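RTX toxin (Vibrio vulnificus CMCP6, PDB 6A7H) cleaves the small GTPases Ras and Rap1 as a specific endopeptidase, and so inactivates them, probably in host cells. Local coordinates at residues Tyr153-Gly158 with Lys235-Gln240; Thr276-Leu281 with Phe470-Asp475; Gly290-Leu295 with Met325-Lys330; Leu349-Leu354 with Gly384-Ala389; Ser394-Asn399 with Met408-Ala413. All coordinates share one frame; numbering follows the deposited sequence.

Contact 1 (Tyr153-Gly158 with Lys235-Gln240); sequences YHVDLG and KKFADQ
His154 NE2 gives its N-H to Asp239 OD2 at 2.7 Å in an almost straight bond (178°), with the oxygen in the imidazole plane and using the lone pair turned away from OD1. The carboxylate is twisted 52° out of the ring plane. Its OD1 caps Ser241 N, making Asp239 the N-cap of helix 240-263, so one aspartate serves a helix start and a strand histidine. ND1 of the same imidazole is tied to His190. On the backbone, His154 N donates to Phe237 O at 2.8 Å, and Tyr153 CA makes a CA-H...O contact with that oxygen at 3.3 Å. Tyr153 and Ala238, the first residue beyond helix 229-237, form a single beta bridge. Phe237 holds CG beside its own backbone N (chi1 -56°), which lays the ring along the strand: its CB meets Val155 CG2 at 3.8 Å, while Val155 CG1 sits over one face and Lys236 CB over the opposite one. Tyr153 CD1 rests 3.9 Å from Ala238 CA, and its hydroxyl bonds to Tyr195 N. Strand 153-156 is an outer strand of a three-stranded antiparallel sheet, paired with 188-191, while helix 205-221 packs against Val155 and Phe237.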
# COMPACT_ATOMS: atom_id res chain seq x y z
N TYR A 153 7.41 -3.64 -12.36
CA TYR A 153 6.99 -4.73 -13.21
C TYR A 153 7.96 -4.97 -14.37
O TYR A 153 8.61 -4.05 -14.88
CB TYR A 153 5.60 -4.49 -13.83
CG TYR A 153 4.49 -4.05 -12.92
CD1 TYR A 153 3.74 -4.97 -12.19
CD2 TYR A 153 4.12 -2.71 -12.86
CE1 TYR A 153 2.67 -4.56 -11.37
CE2 TYR A 153 3.07 -2.30 -12.07
CZ TYR A 153 2.35 -3.21 -11.33
OH TYR A 153 1.31 -2.76 -10.54
N HIS A 154 8.00 -6.22 -14.81
CA HIS A 154 8.69 -6.56 -16.04
C HIS A 154 7.68 -7.29 -16.90
O HIS A 154 7.51 -8.51 -16.78
CB HIS A 154 9.91 -7.42 -15.77
CG HIS A 154 10.77 -6.89 -14.66
ND1 HIS A 154 11.72 -5.92 -14.87
CD2 HIS A 154 10.80 -7.18 -13.35
CE1 HIS A 154 12.33 -5.65 -13.73
NE2 HIS A 154 11.79 -6.40 -12.78
N VAL A 155 7.01 -6.53 -17.76
CA VAL A 155 5.87 -7.01 -18.54
C VAL A 155 6.23 -7.38 -19.98
O VAL A 155 6.64 -6.53 -20.77
CB VAL A 155 4.76 -5.95 -18.56
CG1 VAL A 155 3.58 -6.42 -19.43
CG2 VAL A 155 4.33 -5.60 -17.12
N ASP A 156 6.07 -8.66 -20.31
CA ASP A 156 6.20 -9.12 -21.69
C ASP A 156 4.95 -8.72 -22.47
O ASP A 156 3.87 -9.25 -22.24
CB ASP A 156 6.41 -10.63 -21.74
CG ASP A 156 6.44 -11.18 -23.16
OD1 ASP A 156 6.64 -10.41 -24.12
OD2 ASP A 156 6.27 -12.41 -23.31
N LEU A 157 5.11 -7.80 -23.43
CA LEU A 157 3.98 -7.19 -24.12
C LEU A 157 3.49 -8.02 -25.30
O LEU A 157 2.38 -7.80 -25.79
CB LEU A 157 4.34 -5.78 -24.58
CG LEU A 157 4.62 -4.83 -23.42
CD1 LEU A 157 5.54 -3.68 -23.87
CD2 LEU A 157 3.31 -4.29 -22.83
N GLY A 158 4.30 -8.97 -25.75
CA GLY A 158 3.95 -9.82 -26.88
C GLY A 158 3.42 -9.01 -28.05
O GLY A 158 4.04 -8.03 -28.46
N LYS A 235 0.80 -10.85 -10.07
CA LYS A 235 1.07 -12.28 -9.93
C LYS A 235 1.99 -12.78 -11.03
O LYS A 235 2.70 -13.76 -10.85
CB LYS A 235 -0.24 -13.08 -9.94
CG LYS A 235 -1.16 -12.80 -8.75
CD LYS A 235 -2.36 -13.74 -8.74
CE LYS A 235 -3.12 -13.67 -7.42
NZ LYS A 235 -4.09 -14.81 -7.28
N LYS A 236 1.98 -12.11 -12.18
CA LYS A 236 2.75 -12.60 -13.31
C LYS A 236 3.97 -11.76 -13.64
O LYS A 236 4.93 -12.30 -14.16
CB LYS A 236 1.86 -12.72 -14.55
CG LYS A 236 0.94 -13.92 -14.49
CD LYS A 236 0.41 -14.29 -15.87
CE LYS A 236 0.71 -15.75 -16.19
NZ LYS A 236 0.15 -16.69 -15.19
N PHE A 237 3.95 -10.47 -13.34
CA PHE A 237 5.00 -9.58 -13.83
C PHE A 237 5.71 -8.69 -12.78
O PHE A 237 6.68 -8.00 -13.11
CB PHE A 237 4.43 -8.67 -14.93
CG PHE A 237 3.80 -9.43 -16.08
CD1 PHE A 237 4.56 -10.26 -16.90
CD2 PHE A 237 2.44 -9.28 -16.37
CE1 PHE A 237 3.98 -10.94 -17.98
CE2 PHE A 237 1.86 -9.96 -17.43
CZ PHE A 237 2.63 -10.79 -18.24
N ALA A 238 5.25 -8.71 -11.54
CA ALA A 238 5.84 -7.84 -10.53
C ALA A 238 7.30 -8.17 -10.25
O ALA A 238 7.69 -9.34 -10.16
CB ALA A 238 5.04 -7.91 -9.24
N ASP A 239 8.12 -7.14 -10.14
CA ASP A 239 9.46 -7.32 -9.61
C ASP A 239 9.38 -7.90 -8.20
O ASP A 239 8.51 -7.51 -7.41
CB ASP A 239 10.22 -6.00 -9.61
CG ASP A 239 11.67 -6.18 -9.23
OD1 ASP A 239 11.97 -6.20 -8.01
OD2 ASP A 239 12.50 -6.33 -10.15
N GLN A 240 10.29 -8.82 -7.87
CA GLN A 240 10.29 -9.51 -6.58
C GLN A 240 10.52 -8.55 -5.40
O GLN A 240 9.94 -8.74 -4.32
CB GLN A 240 11.35 -10.63 -6.56
CG GLN A 240 11.08 -11.79 -7.53
CD GLN A 240 9.73 -12.47 -7.30
OE1 GLN A 240 9.42 -12.90 -6.19
NE2 GLN A 240 8.92 -12.56 -8.35

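Contact 2 (Thr276-Leu281 with Phe470-Asp475); sequences TGYDEL and FTVEQD
The helix turn carrying Tyr278 runs antiparallel to the strand carrying Val472, at 174° with the axes of the two short segments 9.7 Å apart, and the two residues' CA atoms are 7.9 Å from each other. Tyr278 sets CG anti to its backbone N (chi1 174°), a torsion that sends the phenol out from the helix, past the valine side chain, to the strand backbone. Its OH donates to Val472 O at 2.9 Å. On the way the ring passes the valine, CE1 lying 3.5 Å from Val472 CG1. The other branch, CG2, turns to Leu281 and meets its CD2 at 3.7 Å, so the two methyls of one valine take up two helix residues a turn apart. Strand 470-473 pairs with 461-464 in a small antiparallel hairpin near the C-terminal end of the modelled chain, and helix 275-287 packs against this hairpin: Leu281 and Val472 both touch Pro460, and Val472 also touches Leu462. Gln474 crosses the end of the phenol from above. Its CG lies 3.5 Å from Tyr278 OH, and the bend at chi2 brings the amide back so that OE1 stands over the ring face, toward the rim, with the amide only 18° from parallel to the ring.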
# COMPACT_ATOMS: atom_id res chain seq x y z
N THR A 276 -23.59 16.79 23.56
CA THR A 276 -23.50 18.14 24.08
C THR A 276 -22.35 18.94 23.46
O THR A 276 -22.52 20.10 23.09
CB THR A 276 -23.34 18.11 25.60
OG1 THR A 276 -24.44 17.38 26.16
CG2 THR A 276 -23.33 19.52 26.18
N GLY A 277 -21.19 18.30 23.34
CA GLY A 277 -20.07 18.92 22.66
C GLY A 277 -20.43 19.40 21.27
O GLY A 277 -20.15 20.55 20.91
N TYR A 278 -21.04 18.51 20.48
CA TYR A 278 -21.52 18.86 19.14
C TYR A 278 -22.52 20.02 19.17
O TYR A 278 -22.42 20.96 18.37
CB TYR A 278 -22.18 17.66 18.46
CG TYR A 278 -22.82 17.97 17.12
CD1 TYR A 278 -22.09 17.84 15.95
CD2 TYR A 278 -24.15 18.38 17.02
CE1 TYR A 278 -22.65 18.12 14.72
CE2 TYR A 278 -24.73 18.67 15.79
CZ TYR A 278 -23.96 18.54 14.64
OH TYR A 278 -24.47 18.80 13.39
N ASP A 279 -23.50 19.94 20.07
CA ASP A 279 -24.52 20.98 20.20
C ASP A 279 -23.86 22.32 20.45
O ASP A 279 -24.23 23.34 19.87
CB ASP A 279 -25.50 20.66 21.34
CG ASP A 279 -26.32 19.42 21.08
OD1 ASP A 279 -26.46 19.04 19.90
OD2 ASP A 279 -26.84 18.82 22.04
N GLU A 280 -22.84 22.30 21.31
CA GLU A 280 -22.17 23.52 21.71
C GLU A 280 -21.27 24.05 20.60
O GLU A 280 -21.22 25.26 20.37
CB GLU A 280 -21.37 23.27 22.99
CG GLU A 280 -22.25 23.14 24.22
CD GLU A 280 -21.46 22.84 25.48
OE1 GLU A 280 -20.22 22.95 25.43
OE2 GLU A 280 -22.09 22.51 26.51
N LEU A 281 -20.55 23.17 19.91
CA LEU A 281 -19.72 23.63 18.81
C LEU A 281 -20.61 24.22 17.72
O LEU A 281 -20.29 25.26 17.16
CB LEU A 281 -18.84 22.50 18.27
CG LEU A 281 -17.99 22.84 17.03
CD1 LEU A 281 -17.01 23.97 17.32
CD2 LEU A 281 -17.26 21.61 16.56
N PHE A 470 -19.83 27.24 7.00
CA PHE A 470 -19.37 25.97 7.57
C PHE A 470 -20.44 25.34 8.44
O PHE A 470 -21.14 26.04 9.17
CB PHE A 470 -18.10 26.18 8.39
CG PHE A 470 -16.87 26.39 7.57
CD1 PHE A 470 -16.11 25.31 7.15
CD2 PHE A 470 -16.47 27.67 7.22
CE1 PHE A 470 -14.95 25.50 6.38
CE2 PHE A 470 -15.32 27.88 6.45
CZ PHE A 470 -14.56 26.78 6.03
N THR A 471 -20.57 24.02 8.36
CA THR A 471 -21.36 23.26 9.33
C THR A 471 -20.60 22.01 9.77
O THR A 471 -19.79 21.45 9.02
CB THR A 471 -22.74 22.83 8.78
OG1 THR A 471 -22.59 22.28 7.47
CG2 THR A 471 -23.69 24.02 8.73
N VAL A 472 -20.86 21.57 11.00
CA VAL A 472 -20.23 20.37 11.52
C VAL A 472 -21.04 19.15 11.15
O VAL A 472 -22.22 19.05 11.50
CB VAL A 472 -20.07 20.44 13.05
CG1 VAL A 472 -19.49 19.12 13.58
CG2 VAL A 472 -19.19 21.61 13.43
N GLU A 473 -20.42 18.22 10.42
CA GLU A 473 -21.10 16.99 10.05
C GLU A 473 -21.16 16.03 11.23
O GLU A 473 -20.17 15.84 11.92
CB GLU A 473 -20.40 16.33 8.85
CG GLU A 473 -20.60 17.08 7.54
CD GLU A 473 -22.01 16.94 6.98
OE1 GLU A 473 -22.28 15.90 6.35
OE2 GLU A 473 -22.84 17.86 7.17
N GLN A 474 -22.32 15.45 11.46
CA GLN A 474 -22.48 14.46 12.52
C GLN A 474 -21.73 13.19 12.20
O GLN A 474 -21.66 12.78 11.04
CB GLN A 474 -23.95 14.14 12.75
CG GLN A 474 -24.80 15.36 13.01
CD GLN A 474 -25.82 15.11 14.08
OE1 GLN A 474 -25.47 14.79 15.22
NE2 GLN A 474 -27.10 15.24 13.72
N ASP A 475 -21.17 12.56 13.23
CA ASP A 475 -20.45 11.30 13.13
C ASP A 475 -21.34 10.22 12.50
O ASP A 475 -22.51 10.07 12.86
CB ASP A 475 -19.95 10.86 14.52
CG ASP A 475 -19.00 9.67 14.47
OD1 ASP A 475 -17.83 9.84 14.07
OD2 ASP A 475 -19.42 8.55 14.85

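Contact 3 (Gly290-Leu295 with Met325-Lys330); sequences GVDEQL and MDALKK
The methyl of Ala327 is the bump of this contact, and it enters a shallow hollow on segment 290-295 of helix 290-298. Val291 CG1 walls one part of the hollow, 4.0 Å from Ala327 CB, and Asp292 OD1 another, 3.9 Å from the same methyl. Leu295, one turn further on, closes it with CD1, 4.1 Å from Ala327 CB. The small alanine lets the backbones come near, with the CA atoms of Asp292 and Ala327 6.5 Å apart. Leu295 is itself a forked bump: CD1 rides over the backbone at Ala327 O, 3.7 Å away, while CD2 meets Leu328 CD2 at 4.0 Å, the two leucines crossing at about a right angle. Leu295 reaches this position with CG beside its backbone N (chi1 -74°). On the Asp292 side a water bridges the two helices, donating to Asp292 OD1 at 2.7 Å and to Ala327 O, so the Ala327 carbonyl is joined to a carboxylate across the groove. The axes of the two short segments cross at -37°. Phe320 of helix 316-323 touches both Val291 and Leu328 and so backs the same seam. Helices 316-323 and 325-330 form the link of a beta-alpha-beta crossover between the parallel strands 304-309 and 333-338, which are separated in the sheet by strand 430-436, and helix 290-298 packs against that link just before strand 304-309 begins.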
# COMPACT_ATOMS: atom_id res chain seq x y z
N GLY A 290 -19.66 35.31 9.00
CA GLY A 290 -18.71 35.49 7.92
C GLY A 290 -17.53 34.53 8.02
O GLY A 290 -17.37 33.85 9.03
N VAL A 291 -16.71 34.50 6.97
CA VAL A 291 -15.60 33.56 6.89
C VAL A 291 -14.63 33.70 8.06
O VAL A 291 -14.31 32.71 8.73
CB VAL A 291 -14.83 33.72 5.56
CG1 VAL A 291 -13.59 32.84 5.57
CG2 VAL A 291 -15.72 33.38 4.38
N ASP A 292 -14.19 34.93 8.33
CA ASP A 292 -13.21 35.19 9.38
C ASP A 292 -13.58 34.60 10.74
O ASP A 292 -12.77 33.90 11.36
CB ASP A 292 -12.98 36.69 9.53
CG ASP A 292 -11.80 37.19 8.73
OD1 ASP A 292 -11.27 36.41 7.91
OD2 ASP A 292 -11.40 38.36 8.91
N GLU A 293 -14.79 34.88 11.20
CA GLU A 293 -15.22 34.47 12.53
C GLU A 293 -15.50 32.97 12.62
O GLU A 293 -15.27 32.35 13.66
CB GLU A 293 -16.45 35.25 12.96
CG GLU A 293 -16.22 36.75 13.07
CD GLU A 293 -17.44 37.50 13.60
OE1 GLU A 293 -18.46 36.84 13.89
OE2 GLU A 293 -17.37 38.75 13.72
N GLN A 294 -16.01 32.39 11.54
CA GLN A 294 -16.25 30.95 11.49
C GLN A 294 -14.93 30.20 11.62
O GLN A 294 -14.83 29.23 12.37
CB GLN A 294 -16.96 30.55 10.20
CG GLN A 294 -18.48 30.69 10.25
CD GLN A 294 -19.11 30.38 8.90
OE1 GLN A 294 -19.75 29.34 8.74
NE2 GLN A 294 -18.94 31.28 7.93
N LEU A 295 -13.92 30.67 10.89
CA LEU A 295 -12.60 30.08 10.94
C LEU A 295 -12.04 30.13 12.36
O LEU A 295 -11.53 29.12 12.88
CB LEU A 295 -11.65 30.79 9.98
CG LEU A 295 -11.86 30.49 8.50
CD1 LEU A 295 -10.83 31.23 7.66
CD2 LEU A 295 -11.80 28.99 8.24
N MET A 325 -7.92 31.56 0.50
CA MET A 325 -6.60 31.18 0.98
C MET A 325 -6.00 32.24 1.90
O MET A 325 -5.32 31.90 2.87
CB MET A 325 -5.66 30.90 -0.19
CG MET A 325 -4.41 30.13 0.22
SD MET A 325 -3.33 29.65 -1.13
CE MET A 325 -4.36 28.48 -2.00
N ASP A 326 -6.26 33.52 1.62
CA ASP A 326 -5.76 34.63 2.43
C ASP A 326 -6.35 34.65 3.84
O ASP A 326 -5.65 34.94 4.82
CB ASP A 326 -6.05 35.98 1.77
CG ASP A 326 -5.42 36.11 0.38
OD1 ASP A 326 -4.72 35.17 -0.05
OD2 ASP A 326 -5.62 37.17 -0.26
N ALA A 327 -7.65 34.35 3.94
CA ALA A 327 -8.32 34.29 5.24
C ALA A 327 -7.80 33.11 6.05
O ALA A 327 -7.73 33.15 7.27
CB ALA A 327 -9.82 34.19 5.07
N LEU A 328 -7.42 32.04 5.35
CA LEU A 328 -6.84 30.89 6.01
C LEU A 328 -5.46 31.25 6.54
O LEU A 328 -5.12 30.95 7.70
CB LEU A 328 -6.78 29.70 5.06
CG LEU A 328 -8.15 29.10 4.75
CD1 LEU A 328 -8.10 28.31 3.44
CD2 LEU A 328 -8.59 28.21 5.91
N LYS A 329 -4.67 31.91 5.69
CA LYS A 329 -3.31 32.31 6.04
C LYS A 329 -3.30 33.19 7.29
O LYS A 329 -2.51 32.96 8.20
CB LYS A 329 -2.66 33.06 4.88
CG LYS A 329 -1.18 33.29 5.09
CD LYS A 329 -0.52 34.01 3.91
CE LYS A 329 0.98 34.15 4.13
NZ LYS A 329 1.61 35.00 3.10
N LYS A 330 -4.18 34.19 7.33
CA LYS A 330 -4.27 35.10 8.47
C LYS A 330 -4.61 34.38 9.78
O LYS A 330 -4.26 34.85 10.85
CB LYS A 330 -5.30 36.19 8.19
CG LYS A 330 -4.81 37.29 7.26
CD LYS A 330 -5.96 38.04 6.62
CE LYS A 330 -6.98 38.49 7.65
NZ LYS A 330 -6.38 39.41 8.65
O HOH W 1 -9.08 34.99 8.56

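Contact 4 (Leu349-Leu354 with Gly384-Ala389); sequences LIDRYL and GMRIVA
Arg386 keeps CG anti to its backbone N (chi1 -173°) and stays extended as far as NE, while Asp351 turns CG beside its own N (chi1 -67°); together these torsions bring the edge of the guanidinium to the carboxylate, across a helix and a strand. Helix 343-356 belongs to the connection between the parallel strands 333-338 and 386-391, a beta-alpha-beta unit, and the helix segment runs nearly antiparallel to the strand. Arg386 grips the carboxylate side-on: NE donates to Asp351 OD1 at 3.2 Å, and NH2 to Asp351 OD2 at 3.0 Å through the syn lone pair. A further bond from NH2 to OD1 is weak. The two planes are 33° apart, although OD1 lies in the guanidinium plane. Val388 CG1 stands over one face of the guanidinium, off toward its rim, 3.6 Å above the plane. Asp351 OD1 also accepts from Gln347 NE2, a second grip that fixes the carboxylate; the same glutamine reaches the strand backbone through Ala389 N and Ile387 O. Beside the salt bridge, aliphatic branches of the helix rest on the strand backbone. Leu354 CD1 lies 4.1 Å from Arg386 CG and 3.9 Å from Ile387 N, lodged beside the strand backbone. Ile350 CD1 touches Ala389 CB at 4.2 Å, and its other branch presses CG2 against Ile387 O, 3.3 Å away.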
# COMPACT_ATOMS: atom_id res chain seq x y z
N LEU A 349 6.97 15.95 -6.83
CA LEU A 349 6.57 16.84 -7.91
C LEU A 349 5.99 18.16 -7.39
O LEU A 349 6.30 19.22 -7.92
CB LEU A 349 5.55 16.15 -8.82
CG LEU A 349 6.01 14.84 -9.46
CD1 LEU A 349 4.86 14.20 -10.21
CD2 LEU A 349 7.20 15.06 -10.37
N ILE A 350 5.15 18.09 -6.36
CA ILE A 350 4.58 19.30 -5.77
C ILE A 350 5.67 20.21 -5.20
O ILE A 350 5.70 21.42 -5.46
CB ILE A 350 3.58 18.96 -4.66
CG1 ILE A 350 2.35 18.28 -5.24
CG2 ILE A 350 3.18 20.22 -3.90
CD1 ILE A 350 1.53 17.57 -4.15
N ASP A 351 6.56 19.61 -4.41
CA ASP A 351 7.63 20.34 -3.75
C ASP A 351 8.57 21.01 -4.76
O ASP A 351 9.02 22.13 -4.55
CB ASP A 351 8.42 19.42 -2.83
CG ASP A 351 7.60 18.94 -1.63
OD1 ASP A 351 6.62 19.62 -1.26
OD2 ASP A 351 7.97 17.90 -1.04
N ARG A 352 8.88 20.33 -5.86
CA ARG A 352 9.76 20.92 -6.86
C ARG A 352 9.08 22.13 -7.53
O ARG A 352 9.73 23.15 -7.80
CB ARG A 352 10.18 19.89 -7.91
CG ARG A 352 11.25 20.39 -8.89
CD ARG A 352 11.51 19.40 -10.01
NE ARG A 352 12.60 18.48 -9.68
CZ ARG A 352 13.87 18.67 -10.02
NH1 ARG A 352 14.24 19.76 -10.69
NH2 ARG A 352 14.79 17.77 -9.67
N TYR A 353 7.77 22.02 -7.77
CA TYR A 353 7.00 23.14 -8.27
C TYR A 353 6.98 24.32 -7.30
O TYR A 353 7.12 25.47 -7.73
CB TYR A 353 5.55 22.76 -8.59
CG TYR A 353 4.75 24.01 -8.86
CD1 TYR A 353 4.98 24.76 -10.02
CD2 TYR A 353 3.84 24.50 -7.93
CE1 TYR A 353 4.29 25.95 -10.26
CE2 TYR A 353 3.16 25.69 -8.15
CZ TYR A 353 3.38 26.41 -9.32
OH TYR A 353 2.69 27.58 -9.54
N LEU A 354 6.75 24.06 -6.01
CA LEU A 354 6.74 25.15 -5.03
C LEU A 354 8.11 25.80 -4.89
O LEU A 354 8.22 27.00 -4.66
CB LEU A 354 6.25 24.66 -3.66
CG LEU A 354 4.81 24.14 -3.64
CD1 LEU A 354 4.48 23.53 -2.31
CD2 LEU A 354 3.85 25.26 -3.99
N GLY A 384 3.17 31.32 0.20
CA GLY A 384 4.11 30.69 1.10
C GLY A 384 3.57 29.42 1.74
O GLY A 384 4.15 28.89 2.69
N MET A 385 2.47 28.91 1.21
CA MET A 385 1.84 27.73 1.78
C MET A 385 2.27 26.46 1.06
O MET A 385 2.55 26.47 -0.14
CB MET A 385 0.33 27.90 1.76
CG MET A 385 -0.11 28.83 2.89
SD MET A 385 -1.71 29.60 2.69
CE MET A 385 -2.75 28.26 3.24
N ARG A 386 2.33 25.37 1.81
CA ARG A 386 2.68 24.09 1.23
C ARG A 386 1.43 23.25 0.97
O ARG A 386 0.57 23.14 1.82
CB ARG A 386 3.64 23.33 2.15
CG ARG A 386 4.17 22.06 1.51
CD ARG A 386 5.11 21.30 2.43
NE ARG A 386 5.69 20.14 1.74
CZ ARG A 386 6.01 19.00 2.34
NH1 ARG A 386 5.80 18.86 3.65
NH2 ARG A 386 6.52 18.00 1.64
N ILE A 387 1.33 22.68 -0.23
CA ILE A 387 0.30 21.69 -0.50
C ILE A 387 0.85 20.28 -0.31
O ILE A 387 1.92 19.97 -0.83
CB ILE A 387 -0.24 21.81 -1.93
CG1 ILE A 387 -0.91 23.17 -2.12
CG2 ILE A 387 -1.21 20.64 -2.26
CD1 ILE A 387 -1.34 23.43 -3.53
N VAL A 388 0.13 19.44 0.43
CA VAL A 388 0.58 18.07 0.63
C VAL A 388 -0.45 17.03 0.16
O VAL A 388 -1.66 17.17 0.35
CB VAL A 388 0.95 17.81 2.11
CG1 VAL A 388 2.18 18.62 2.49
CG2 VAL A 388 -0.21 18.13 3.05
N ALA A 389 0.06 16.00 -0.50
CA ALA A 389 -0.76 14.91 -1.00
C ALA A 389 -1.06 13.93 0.13
O ALA A 389 -0.16 13.57 0.90
CB ALA A 389 -0.07 14.22 -2.14

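Contact 5 (Ser394-Asn399 with Met408-Ala413); sequences SSARPN and MYRAGA
Ser394 OG meets the edge of the Tyr409 ring, in its plane, 3.2 Å from CD2 and 3.4 Å from CE2. The serine CB lies beside it, 3.5 Å from Tyr409 CE2, so the whole side chain abuts one side of the phenol. With OG set between the backbone N and the carbonyl carbon (chi1 60°), it also comes within 3.8 Å of Arg410 CB. The second meeting is of a different kind: Ala396 CB sits over the centre of the Arg410 guanidinium, 3.6 Å above its plane, a methyl packed on the flat face of a charged group. No hydrogen bond joins the two segments. The polar ends of the helix side chains are fixed from farther out. Arg410 is extended from CG to NE and forms a salt bridge from NE to Asp391 OD1, which holds the guanidinium under Ala396. Tyr409 OH bonds to Asp249 OD2, and the ring takes a cation-pi contact from Arg250; both partners belong to helix 240-263. On the loop side, Arg342 NH2 binds Ser394 O. Arg397 to Asn399 are poorly ordered, and the contacts with the helix come from Ser394 to Ala396. The loop follows strand 386-391 at the C-terminal end of the parallel sheet, the end where alpha/beta enzymes commonly place their active sites. Helix 405-422 runs on from the loop, with helix 240-263 against Tyr409 and helix 437-440 against Arg410.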
# COMPACT_ATOMS: atom_id res chain seq x y z
N SER A 394 -3.09 2.55 -2.70
CA SER A 394 -4.00 1.48 -3.11
C SER A 394 -5.28 2.01 -3.76
O SER A 394 -5.47 3.21 -3.89
CB SER A 394 -4.34 0.61 -1.91
OG SER A 394 -4.97 1.38 -0.92
N SER A 395 -6.15 1.10 -4.16
CA SER A 395 -7.35 1.51 -4.87
C SER A 395 -8.36 2.21 -3.95
O SER A 395 -8.59 1.76 -2.83
CB SER A 395 -8.01 0.30 -5.52
OG SER A 395 -8.92 0.73 -6.50
N ALA A 396 -8.94 3.31 -4.44
CA ALA A 396 -9.93 4.07 -3.68
C ALA A 396 -11.29 3.40 -3.82
O ALA A 396 -12.24 3.68 -3.07
CB ALA A 396 -10.00 5.51 -4.15
N ARG A 397 -11.37 2.56 -4.84
CA ARG A 397 -12.42 1.58 -5.06
C ARG A 397 -13.02 1.06 -3.76
O ARG A 397 -12.32 0.47 -2.94
CB ARG A 397 -11.82 0.44 -5.89
CG ARG A 397 -12.66 -0.74 -6.32
CD ARG A 397 -11.67 -1.84 -6.73
NE ARG A 397 -12.01 -2.55 -7.95
CZ ARG A 397 -11.27 -3.54 -8.45
NH1 ARG A 397 -10.16 -3.89 -7.83
NH2 ARG A 397 -11.63 -4.16 -9.57
N PRO A 398 -14.32 1.32 -3.56
CA PRO A 398 -15.03 0.78 -2.39
C PRO A 398 -15.29 -0.72 -2.48
O PRO A 398 -16.09 -1.25 -1.71
CB PRO A 398 -16.36 1.56 -2.39
CG PRO A 398 -16.14 2.75 -3.29
CD PRO A 398 -15.17 2.25 -4.33
N ASN A 399 -14.60 -1.41 -3.39
CA ASN A 399 -15.00 -2.78 -3.72
C ASN A 399 -13.84 -3.77 -3.83
O ASN A 399 -14.06 -4.94 -4.13
CB ASN A 399 -15.75 -2.78 -5.06
CG ASN A 399 -16.44 -1.46 -5.36
OD1 ASN A 399 -15.79 -0.53 -5.83
ND2 ASN A 399 -17.73 -1.34 -5.05
N MET A 408 -10.17 -1.22 4.32
CA MET A 408 -9.53 -1.04 5.62
C MET A 408 -8.08 -0.66 5.42
O MET A 408 -7.55 0.19 6.13
CB MET A 408 -9.63 -2.31 6.48
CG MET A 408 -11.02 -2.56 7.00
SD MET A 408 -11.20 -4.02 8.04
CE MET A 408 -10.59 -5.33 7.02
N TYR A 409 -7.44 -1.28 4.43
CA TYR A 409 -6.05 -0.97 4.15
C TYR A 409 -5.89 0.52 3.80
O TYR A 409 -5.05 1.20 4.35
CB TYR A 409 -5.50 -1.85 3.02
CG TYR A 409 -4.14 -1.40 2.58
CD1 TYR A 409 -3.01 -1.80 3.27
CD2 TYR A 409 -3.99 -0.55 1.49
CE1 TYR A 409 -1.75 -1.39 2.88
CE2 TYR A 409 -2.73 -0.11 1.10
CZ TYR A 409 -1.61 -0.54 1.80
OH TYR A 409 -0.36 -0.11 1.43
N ARG A 410 -6.73 1.02 2.89
CA ARG A 410 -6.61 2.43 2.51
C ARG A 410 -6.84 3.37 3.71
O ARG A 410 -6.13 4.35 3.87
CB ARG A 410 -7.59 2.77 1.39
CG ARG A 410 -7.56 4.27 1.08
CD ARG A 410 -8.44 4.60 -0.05
NE ARG A 410 -8.25 5.96 -0.54
CZ ARG A 410 -9.24 6.78 -0.84
NH1 ARG A 410 -10.49 6.38 -0.65
NH2 ARG A 410 -9.00 8.00 -1.32
N ALA A 411 -7.84 3.07 4.53
CA ALA A 411 -8.15 3.92 5.68
C ALA A 411 -7.00 3.89 6.68
O ALA A 411 -6.67 4.91 7.29
CB ALA A 411 -9.46 3.47 6.35
N GLY A 412 -6.40 2.72 6.84
CA GLY A 412 -5.25 2.57 7.70
C GLY A 412 -4.07 3.38 7.20
O GLY A 412 -3.46 4.14 7.95
N ALA A 413 -3.74 3.21 5.92
CA ALA A 413 -2.58 3.88 5.35
C ALA A 413 -2.79 5.40 5.31
O ALA A 413 -1.88 6.16 5.62
CB ALA A 413 -2.28 3.34 3.96

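Contacts 2, 3 and 4 touch in sequence. Gln294 OE1 lies 2.7 Å from Phe470 N, a probable hydrogen bond that joins contact 3 to contact 2, whose centres are 19 Å apart. Met325 CG rests 3.7 Å from Met385 SD, tying contact 3 to contact 4. Contacts 3, 4 and 5 are all nested in the long loop that contact 2 closes. Contact 5 follows contact 4 along the chain, with nearest atoms about 9 Å apart, and it is nearest the centre of the chain. Contact 1 stands apart, its centre 50 Å from those of contacts 2 and 3, but only about 10 Å from contact 5 by nearest atoms.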